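Local atomic coordinates of ATP:cob(I)alamin adenosyltransferase (Salmonella enterica subsp. enterica serovar Livingstone, PDB entry 5CX7), a protein that probably converts cob(I)alamin to adenosylcobalamin, the cofactor of propanediol dehydratase, and binds heme in the C-terminal domain described here. Residues Q19-A24 / V37-A42; G106-W111 / I133-I138. One frame throughout, in Å; residues are numbered along the deposited sequence.

Contact 1: residues Q19-A24 / V37-A42. With HEM (protoporphyrin IX containing Fe), chain B.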
ATOM      1  N   GLN E  19      17.664  18.237 -24.083  1.00 18.80           N
ATOM      2  CA  GLN E  19      18.865  17.612 -24.618  1.00 18.75           C
ATOM      3  C   GLN E  19      19.176  16.302 -23.969  1.00 16.03           C
ATOM      4  O   GLN E  19      19.536  15.379 -24.662  1.00 13.60           O
ATOM      5  CB  GLN E  19      20.107  18.537 -24.580  1.00 20.83           C
ATOM      6  CG  GLN E  19      19.918  19.726 -25.491  1.00 23.37           C
ATOM      7  CD  GLN E  19      19.571  19.299 -26.919  1.00 27.76           C
ATOM      8  OE1 GLN E  19      20.420  18.729 -27.594  1.00 32.11           O
ATOM      9  NE2 GLN E  19      18.374  19.613 -27.398  1.00 27.51           N
ATOM     10  N   LEU E  20      18.990  16.207 -22.655  1.00 14.83           N
ATOM     11  CA  LEU E  20      19.169  14.943 -21.976  1.00 15.34           C
ATOM     12  C   LEU E  20      18.247  13.906 -22.550  1.00 13.88           C
ATOM     13  O   LEU E  20      18.698  12.788 -22.846  1.00 16.03           O
ATOM     14  CB  LEU E  20      18.884  15.052 -20.471  1.00 15.86           C
ATOM     15  CG  LEU E  20      19.957  15.659 -19.583  1.00 17.93           C
ATOM     16  CD1 LEU E  20      19.410  15.987 -18.200  1.00 19.52           C
ATOM     17  CD2 LEU E  20      21.172  14.762 -19.481  1.00 19.62           C
ATOM     18  N   THR E  21      17.002  14.268 -22.709  1.00 13.33           N
ATOM     19  CA  THR E  21      15.967  13.358 -23.152  1.00 14.13           C
ATOM     20  C   THR E  21      16.157  12.908 -24.614  1.00 16.78           C
ATOM     21  O   THR E  21      16.200  11.729 -24.944  1.00 14.78           O
ATOM     22  CB  THR E  21      14.604  13.939 -22.971  1.00 15.43           C
ATOM     23  OG1 THR E  21      14.403  14.348 -21.620  1.00 15.42           O
ATOM     24  CG2 THR E  21      13.546  12.879 -23.306  1.00 17.00           C
ATOM     25  N   ARG E  22      16.378  13.866 -25.477  1.00 17.55           N
ATOM     26  CA  ARG E  22      16.740  13.564 -26.845  1.00 18.58           C
ATOM     27  C   ARG E  22      17.966  12.715 -27.003  1.00 17.30           C
ATOM     28  O   ARG E  22      17.950  11.807 -27.789  1.00 16.03           O
ATOM     29  CB  ARG E  22      16.936  14.857 -27.545  1.00 19.54           C
ATOM     30  CG  ARG E  22      17.169  14.782 -29.010  1.00 24.88           C
ATOM     31  CD  ARG E  22      17.109  16.131 -29.743  1.00 28.62           C
ATOM     32  NE  ARG E  22      17.483  15.794 -31.108  1.00 34.11           N
ATOM     33  CZ  ARG E  22      17.739  16.684 -32.070  1.00 37.27           C
ATOM     34  NH1 ARG E  22      17.612  17.988 -31.859  1.00 36.22           N
ATOM     35  NH2 ARG E  22      18.137  16.251 -33.242  1.00 36.13           N
ATOM     36  N   ALA E  23      19.062  13.069 -26.340  1.00 16.87           N
ATOM     37  CA  ALA E  23      20.299  12.305 -26.458  1.00 15.64           C
ATOM     38  C   ALA E  23      20.118  10.898 -25.924  1.00 17.35           C
ATOM     39  O   ALA E  23      20.687   9.961 -26.499  1.00 13.24           O
ATOM     40  CB  ALA E  23      21.429  12.975 -25.716  1.00 18.42           C
ATOM     41  N   ALA E  24      19.334  10.719 -24.844  1.00 13.98           N
ATOM     42  CA  ALA E  24      19.109   9.378 -24.333  1.00 13.37           C
ATOM     43  C   ALA E  24      18.365   8.565 -25.361  1.00 12.90           C
ATOM     44  O   ALA E  24      18.730   7.417 -25.660  1.00 12.41           O
ATOM     45  CB  ALA E  24      18.322   9.393 -22.996  1.00 13.67           C
ATOM     46  N   VAL E  37      13.075   6.764 -20.135  1.00 11.65           N
ATOM     47  CA  VAL E  37      13.976   7.847 -19.667  1.00 10.96           C
ATOM     48  C   VAL E  37      13.256   8.640 -18.653  1.00 11.45           C
ATOM     49  O   VAL E  37      12.092   8.999 -18.862  1.00 12.44           O
ATOM     50  CB  VAL E  37      14.330   8.866 -20.802  1.00 11.58           C
ATOM     51  CG1 VAL E  37      15.267   9.938 -20.323  1.00 12.47           C
ATOM     52  CG2 VAL E  37      14.895   8.140 -22.001  1.00 11.85           C
ATOM     53  N   SER E  38      13.891   8.882 -17.536  1.00 13.06           N
ATOM     54  CA  SER E  38      13.274   9.627 -16.515  1.00 14.12           C
ATOM     55  C   SER E  38      14.261  10.607 -15.933  1.00 12.50           C
ATOM     56  O   SER E  38      15.403  10.277 -15.673  1.00 13.39           O
ATOM     57  CB  SER E  38      12.732   8.694 -15.376  1.00 15.57           C
ATOM     58  OG  SER E  38      12.326   9.483 -14.227  1.00 22.05           O
ATOM     59  N   ILE E  39      13.784  11.802 -15.702  1.00 12.83           N
ATOM     60  CA  ILE E  39      14.576  12.872 -15.070  1.00 12.54           C
ATOM     61  C   ILE E  39      13.754  13.346 -13.854  1.00 12.83           C
ATOM     62  O   ILE E  39      12.612  13.690 -13.992  1.00 10.02           O
ATOM     63  CB  ILE E  39      14.860  14.048 -15.998  1.00 13.05           C
ATOM     64  CG1 ILE E  39      15.558  13.551 -17.284  1.00 13.51           C
ATOM     65  CG2 ILE E  39      15.741  15.068 -15.315  1.00 14.14           C
ATOM     66  CD1 ILE E  39      15.657  14.573 -18.379  1.00 14.83           C
ATOM     67  N   VAL E  40      14.452  13.450 -12.731  1.00 14.83           N
ATOM     68  CA  VAL E  40      13.925  14.088 -11.532  1.00 16.54           C
ATOM     69  C   VAL E  40      14.784  15.326 -11.185  1.00 15.84           C
ATOM     70  O   VAL E  40      15.915  15.458 -11.629  1.00 17.52           O
ATOM     71  CB  VAL E  40      13.834  13.133 -10.320  1.00 15.35           C
ATOM     72  CG1 VAL E  40      13.002  11.913 -10.633  1.00 15.58           C
ATOM     73  CG2 VAL E  40      15.208  12.742  -9.836  1.00 15.25           C
ATOM     74  N   ASP E  41      14.179  16.277 -10.504  1.00 14.86           N
ATOM     75  CA  ASP E  41      14.886  17.449 -10.044  1.00 15.43           C
ATOM     76  C   ASP E  41      15.650  17.156  -8.762  1.00 17.38           C
ATOM     77  O   ASP E  41      15.668  16.025  -8.262  1.00 14.59           O
ATOM     78  CB  ASP E  41      13.947  18.681  -9.962  1.00 16.45           C
ATOM     79  CG  ASP E  41      12.935  18.604  -8.820  1.00 17.74           C
ATOM     80  OD1 ASP E  41      13.035  17.756  -7.918  1.00 19.97           O
ATOM     81  OD2 ASP E  41      12.012  19.434  -8.903  1.00 21.02           O
ATOM     82  N   ALA E  42      16.317  18.171  -8.225  1.00 18.09           N
ATOM     83  CA  ALA E  42      17.116  17.988  -7.009  1.00 21.62           C
ATOM     84  C   ALA E  42      16.321  17.576  -5.791  1.00 24.52           C
ATOM     85  O   ALA E  42      16.910  17.105  -4.828  1.00 28.12           O
ATOM     86  CB  ALA E  42      17.891  19.281  -6.679  1.00 24.81           C
TER
HETATM   87  CHA HEM B 201      12.351  20.752 -30.734  1.00 28.29           C
HETATM   88  CHB HEM B 201       9.649  20.423 -26.697  1.00 29.16           C
HETATM   89  CHC HEM B 201      11.018  15.792 -26.499  1.00 32.94           C
HETATM   90  CHD HEM B 201      13.306  16.088 -30.719  1.00 29.78           C
HETATM   91  C1A HEM B 201      11.570  21.024 -29.657  1.00 31.79           C
HETATM   92  C2A HEM B 201      11.142  22.314 -29.311  1.00 36.34           C
HETATM   93  C3A HEM B 201      10.389  22.218 -28.173  1.00 34.20           C
HETATM   94  C4A HEM B 201      10.308  20.879 -27.804  1.00 32.70           C
HETATM   95  CMA HEM B 201       9.739  23.361 -27.412  1.00 38.17           C
HETATM   96  CAA HEM B 201      11.481  23.617 -30.025  1.00 39.91           C
HETATM   97  CBA HEM B 201      12.655  24.239 -29.224  1.00 46.05           C
HETATM   98  CGA HEM B 201      13.653  24.992 -30.069  1.00 53.78           C
HETATM   99  O1A HEM B 201      13.610  26.251 -30.079  1.00 54.80           O
HETATM  100  O2A HEM B 201      14.518  24.353 -30.727  1.00 58.80           O
HETATM  101  C1B HEM B 201       9.766  19.110 -26.290  1.00 30.99           C
HETATM  102  C2B HEM B 201       9.191  18.610 -25.121  1.00 31.82           C
HETATM  103  C3B HEM B 201       9.569  17.303 -25.052  1.00 32.93           C
HETATM  104  C4B HEM B 201      10.431  17.019 -26.225  1.00 30.07           C
HETATM  105  CMB HEM B 201       8.322  19.447 -24.173  1.00 37.63           C
HETATM  106  CAB HEM B 201       9.123  16.416 -23.960  1.00 37.44           C
HETATM  107  CBB HEM B 201       9.378  15.140 -23.790  1.00 38.75           C
HETATM  108  C1C HEM B 201      11.775  15.455 -27.607  1.00 34.72           C
HETATM  109  C2C HEM B 201      12.330  14.161 -27.847  1.00 37.72           C
HETATM  110  C3C HEM B 201      12.987  14.261 -29.085  1.00 36.17           C
HETATM  111  C4C HEM B 201      12.808  15.615 -29.537  1.00 32.67           C
HETATM  112  CMC HEM B 201      12.225  12.924 -26.939  1.00 32.09           C
HETATM  113  CAC HEM B 201      13.759  13.263 -29.898  1.00 36.55           C
HETATM  114  CBC HEM B 201      13.970  12.005 -29.603  1.00 42.94           C
HETATM  115  C1D HEM B 201      13.195  17.426 -31.023  1.00 31.30           C
HETATM  116  C2D HEM B 201      13.831  17.875 -32.265  1.00 32.75           C
HETATM  117  C3D HEM B 201      13.601  19.205 -32.293  1.00 37.37           C
HETATM  118  C4D HEM B 201      12.798  19.512 -31.076  1.00 27.75           C
HETATM  119  CMD HEM B 201      14.568  17.000 -33.267  1.00 35.99           C
HETATM  120  CAD HEM B 201      14.036  20.162 -33.409  1.00 47.46           C
HETATM  121  CBD HEM B 201      15.548  20.365 -33.530  1.00 51.93           C
HETATM  122  CGD HEM B 201      16.002  21.746 -33.109  1.00 62.70           C
HETATM  123  O1D HEM B 201      16.759  22.436 -33.870  1.00 69.04           O
HETATM  124  O2D HEM B 201      15.651  22.182 -31.982  1.00 68.31           O
HETATM  125  NA  HEM B 201      11.065  20.146 -28.693  1.00 29.29           N
HETATM  126  NB  HEM B 201      10.469  18.155 -26.896  1.00 31.88           N
HETATM  127  NC  HEM B 201      12.124  16.326 -28.606  1.00 29.90           N
HETATM  128  ND  HEM B 201      12.594  18.435 -30.331  1.00 31.14           N
HETATM  129 FE   HEM B 201      11.582  18.332 -28.661  1.00 26.09          FE

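Contact 2: residues G106-W111 / I133-I138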
ATOM      1  N   GLY E 106      22.160   2.471 -13.907  1.00 15.81           N
ATOM      2  CA  GLY E 106      21.300   3.195 -14.846  1.00 14.36           C
ATOM      3  C   GLY E 106      20.817   4.538 -14.383  1.00 13.80           C
ATOM      4  O   GLY E 106      20.213   5.269 -15.162  1.00 12.08           O
ATOM      5  N   GLY E 107      21.046   4.851 -13.102  1.00 13.96           N
ATOM      6  CA  GLY E 107      20.726   6.111 -12.527  1.00 14.05           C
ATOM      7  C   GLY E 107      21.998   6.873 -12.188  1.00 13.83           C
ATOM      8  O   GLY E 107      22.923   6.282 -11.683  1.00 12.52           O
ATOM      9  N   TYR E 108      21.998   8.165 -12.468  1.00 13.67           N
ATOM     10  CA  TYR E 108      23.083   9.048 -12.148  1.00 14.00           C
ATOM     11  C   TYR E 108      22.575  10.340 -11.542  1.00 12.19           C
ATOM     12  O   TYR E 108      21.543  10.881 -11.931  1.00 13.93           O
ATOM     13  CB  TYR E 108      23.876   9.407 -13.426  1.00 14.11           C
ATOM     14  CG  TYR E 108      24.686   8.286 -13.887  1.00 15.10           C
ATOM     15  CD1 TYR E 108      24.109   7.306 -14.682  1.00 16.61           C
ATOM     16  CD2 TYR E 108      26.031   8.186 -13.615  1.00 18.22           C
ATOM     17  CE1 TYR E 108      24.863   6.286 -15.173  1.00 17.25           C
ATOM     18  CE2 TYR E 108      26.802   7.095 -14.055  1.00 19.23           C
ATOM     19  CZ  TYR E 108      26.177   6.169 -14.860  1.00 21.12           C
ATOM     20  OH  TYR E 108      26.828   5.087 -15.374  1.00 26.12           O
ATOM     21  N   ALA E 109      23.298  10.817 -10.546  1.00 13.44           N
ATOM     22  CA  ALA E 109      23.068  12.106  -9.953  1.00 13.74           C
ATOM     23  C   ALA E 109      23.750  13.169 -10.828  1.00 15.50           C
ATOM     24  O   ALA E 109      24.792  12.915 -11.412  1.00 15.90           O
ATOM     25  CB  ALA E 109      23.650  12.154  -8.573  1.00 13.58           C
ATOM     26  N   LEU E 110      23.106  14.302 -10.968  1.00 18.19           N
ATOM     27  CA  LEU E 110      23.566  15.375 -11.855  1.00 18.03           C
ATOM     28  C   LEU E 110      23.989  16.558 -10.968  1.00 18.97           C
ATOM     29  O   LEU E 110      23.183  17.062 -10.177  1.00 17.73           O
ATOM     30  CB  LEU E 110      22.486  15.792 -12.793  1.00 17.39           C
ATOM     31  CG  LEU E 110      21.845  14.657 -13.604  1.00 21.10           C
ATOM     32  CD1 LEU E 110      20.689  15.176 -14.420  1.00 20.45           C
ATOM     33  CD2 LEU E 110      22.842  13.960 -14.504  1.00 21.27           C
ATOM     34  N   TRP E 111      25.206  17.035 -11.186  1.00 19.51           N
ATOM     35  CA  TRP E 111      25.812  18.109 -10.383  1.00 19.43           C
ATOM     36  C   TRP E 111      26.383  19.239 -11.248  1.00 22.02           C
ATOM     37  O   TRP E 111      26.821  19.011 -12.367  1.00 22.16           O
ATOM     38  CB  TRP E 111      26.981  17.566  -9.587  1.00 20.21           C
ATOM     39  CG  TRP E 111      26.692  16.503  -8.632  1.00 20.22           C
ATOM     40  CD1 TRP E 111      26.573  15.192  -8.906  1.00 20.01           C
ATOM     41  CD2 TRP E 111      26.501  16.642  -7.218  1.00 19.41           C
ATOM     42  NE1 TRP E 111      26.298  14.496  -7.756  1.00 22.02           N
ATOM     43  CE2 TRP E 111      26.232  15.369  -6.708  1.00 21.37           C
ATOM     44  CE3 TRP E 111      26.555  17.729  -6.336  1.00 20.90           C
ATOM     45  CZ2 TRP E 111      26.029  15.132  -5.329  1.00 23.24           C
ATOM     46  CZ3 TRP E 111      26.327  17.519  -4.984  1.00 20.33           C
ATOM     47  CH2 TRP E 111      26.072  16.248  -4.484  1.00 23.29           C
ATOM     48  N   ILE E 133      23.567   4.479 -22.199  1.00 16.35           N
ATOM     49  CA  ILE E 133      22.571   5.492 -22.563  1.00 14.89           C
ATOM     50  C   ILE E 133      22.554   6.710 -21.635  1.00 15.11           C
ATOM     51  O   ILE E 133      22.597   7.819 -22.122  1.00 13.45           O
ATOM     52  CB  ILE E 133      21.179   4.877 -22.670  1.00 14.18           C
ATOM     53  CG1 ILE E 133      21.133   3.837 -23.836  1.00 16.14           C
ATOM     54  CG2 ILE E 133      20.099   5.911 -22.867  1.00 13.83           C
ATOM     55  CD1 ILE E 133      20.033   2.804 -23.709  1.00 14.72           C
ATOM     56  N   ALA E 134      22.567   6.452 -20.327  1.00 15.16           N
ATOM     57  CA  ALA E 134      22.593   7.498 -19.353  1.00 15.56           C
ATOM     58  C   ALA E 134      23.863   8.359 -19.490  1.00 16.17           C
ATOM     59  O   ALA E 134      23.779   9.567 -19.480  1.00 15.82           O
ATOM     60  CB  ALA E 134      22.504   6.911 -17.953  1.00 14.69           C
ATOM     61  N   GLN E 135      25.004   7.726 -19.584  1.00 15.98           N
ATOM     62  CA  GLN E 135      26.285   8.449 -19.721  1.00 20.75           C
ATOM     63  C   GLN E 135      26.356   9.282 -20.991  1.00 17.29           C
ATOM     64  O   GLN E 135      26.828  10.407 -20.971  1.00 19.32           O
ATOM     65  CB  GLN E 135      27.467   7.487 -19.690  1.00 19.55           C
ATOM     66  CG  GLN E 135      27.737   6.864 -18.330  1.00 22.16           C
ATOM     67  CD  GLN E 135      28.501   5.536 -18.468  1.00 25.86           C
ATOM     68  OE1 GLN E 135      29.020   5.224 -19.507  1.00 30.54           O
ATOM     69  NE2 GLN E 135      28.535   4.753 -17.403  1.00 25.42           N
ATOM     70  N   THR E 136      25.868   8.728 -22.072  1.00 17.90           N
ATOM     71  CA  THR E 136      25.813   9.441 -23.363  1.00 17.33           C
ATOM     72  C   THR E 136      24.946  10.678 -23.236  1.00 18.07           C
ATOM     73  O   THR E 136      25.299  11.728 -23.759  1.00 16.36           O
ATOM     74  CB  THR E 136      25.292   8.495 -24.491  1.00 16.24           C
ATOM     75  OG1 THR E 136      26.131   7.357 -24.560  1.00 16.82           O
ATOM     76  CG2 THR E 136      25.273   9.190 -25.871  1.00 19.10           C
ATOM     77  N   ALA E 137      23.774  10.553 -22.596  1.00 17.07           N
ATOM     78  CA  ALA E 137      22.847  11.658 -22.477  1.00 15.15           C
ATOM     79  C   ALA E 137      23.474  12.741 -21.628  1.00 16.55           C
ATOM     80  O   ALA E 137      23.384  13.920 -21.986  1.00 17.56           O
ATOM     81  CB  ALA E 137      21.554  11.186 -21.857  1.00 16.15           C
ATOM     82  N   ILE E 138      24.142  12.349 -20.553  1.00 16.62           N
ATOM     83  CA  ILE E 138      24.759  13.282 -19.650  1.00 18.53           C
ATOM     84  C   ILE E 138      25.895  14.076 -20.325  1.00 19.61           C
ATOM     85  O   ILE E 138      26.020  15.273 -20.119  1.00 19.96           O
ATOM     86  CB  ILE E 138      25.245  12.578 -18.399  1.00 20.40           C
ATOM     87  CG1 ILE E 138      24.014  12.190 -17.519  1.00 20.61           C
ATOM     88  CG2 ILE E 138      26.176  13.445 -17.566  1.00 22.68           C
ATOM     89  CD1 ILE E 138      24.328  11.099 -16.490  1.00 21.65           C
TER

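Contact 1: residues Q19-A24 / V37-A42
One face of the R22 guanidinium lies against the heme methyl CMD, which sits 3.4 Å above the plane and over its centre, while L20 points at the sheet and T21, set alongside, reaches I39 with OG1. The fold is that of the HbpS-like family, an antiparallel sheet with helix 14-31 packed on one side; strand 37-41 runs nearly antiparallel to segment 19-24 (160°), with the axes 9.1 Å apart. R22 reaches the porphyrin with CG anti to the backbone N (chi1 -173°) and the chain extended as far as NE, and a salt bridge from NE to E26 probably steadies the group. T21 belongs to both sides: its CG2 is 3.9 Å from the heme methyl CMC, whereas its OG1 is hydrogen-bonded to L17 O, one helical turn back. H18, probably an axial ligand of the heme iron, stands close by on the same helix. Toward the sheet the contact is buried and mostly apolar. A24 CB rests 3.8 Å from V37 CG2, and the L20 and I39 side chains cross at a slant. The I39 methyl CD1 ends between two helix residues, 3.9 Å from L20 CB and 3.5 Å from T21 OG1.

Contact 2: residues G106-W111 / I133-I138
Strand 107-111 and helix 133-138 run in nearly the same direction, their axes 24° apart and 9.0 Å distant at closest approach, with G106 beside A134 at one end and L110 beside I138 at the other. This is the packing of helix 127-139 on strand 107-112, one of the two outermost strands that this chain gives to the antiparallel sheet of the HbpS-like fold. The strand is joined to strand 115-123 by backbone bonds, Y108 pairing with L120, while I138 and A134 of the helix also touch L120 and I122 of that neighbour, so the helix spans two strands. G106, at a positive phi where a CB would press on the carbonyl O of the residue before, a conformation that calls for glycine, leads into the strand and brings its carbonyl O 4.0 Å from A134 CB.

Y108 carries most of the strand's side of the contact. Its CB meets the I138 methyl CD1 at 3.5 Å, the two side chains crossing at about a right angle, and further out along the ring CD1 and CE1 lie by A134 CB, each 3.7 Å away. The next helix residue takes the phenol end: the Q135 chain, extended beyond CG, carries its amide to the hydroxyl, with the amide plane 79° from the ring plane. Thus the hydroxyl of a buried tyrosine accepts a hydrogen bond from a glutamine that is itself exposed, beside contacts that are mainly apolar. L110 sets out from the strand beside the helix rather than at it, but its tip turns in, CD2 lying 3.7 Å from I138 CG1; I138 is thereby shared between L110 and Y108. In the bond that crosses the contact, Q135 NE2 donates to Y108 OH over 2.7 Å, the hydroxyl close to the amide plane and the N-H pointing at it at 155°.

The two contacts come in series along the chain, contact 1 closing before contact 2 opens, and their centres lie about 8 Å apart. Both rest on the same antiparallel sheet, in the order 46-51, 36-41, 115-123, 107-112: contact 1 uses an inner strand and contact 2 an outermost one. Strand 115-123 lies between them and is touched by residues from both. Their helices, 14-31 and 127-139, pack side by side on this face and meet directly, L20 O lying 3.4 Å from A137 CB. Because T21 and R22 line the heme pocket, contact 1 joins that pocket to the sheet, while contact 2, away from the annotated sites, belongs to the adjoining core.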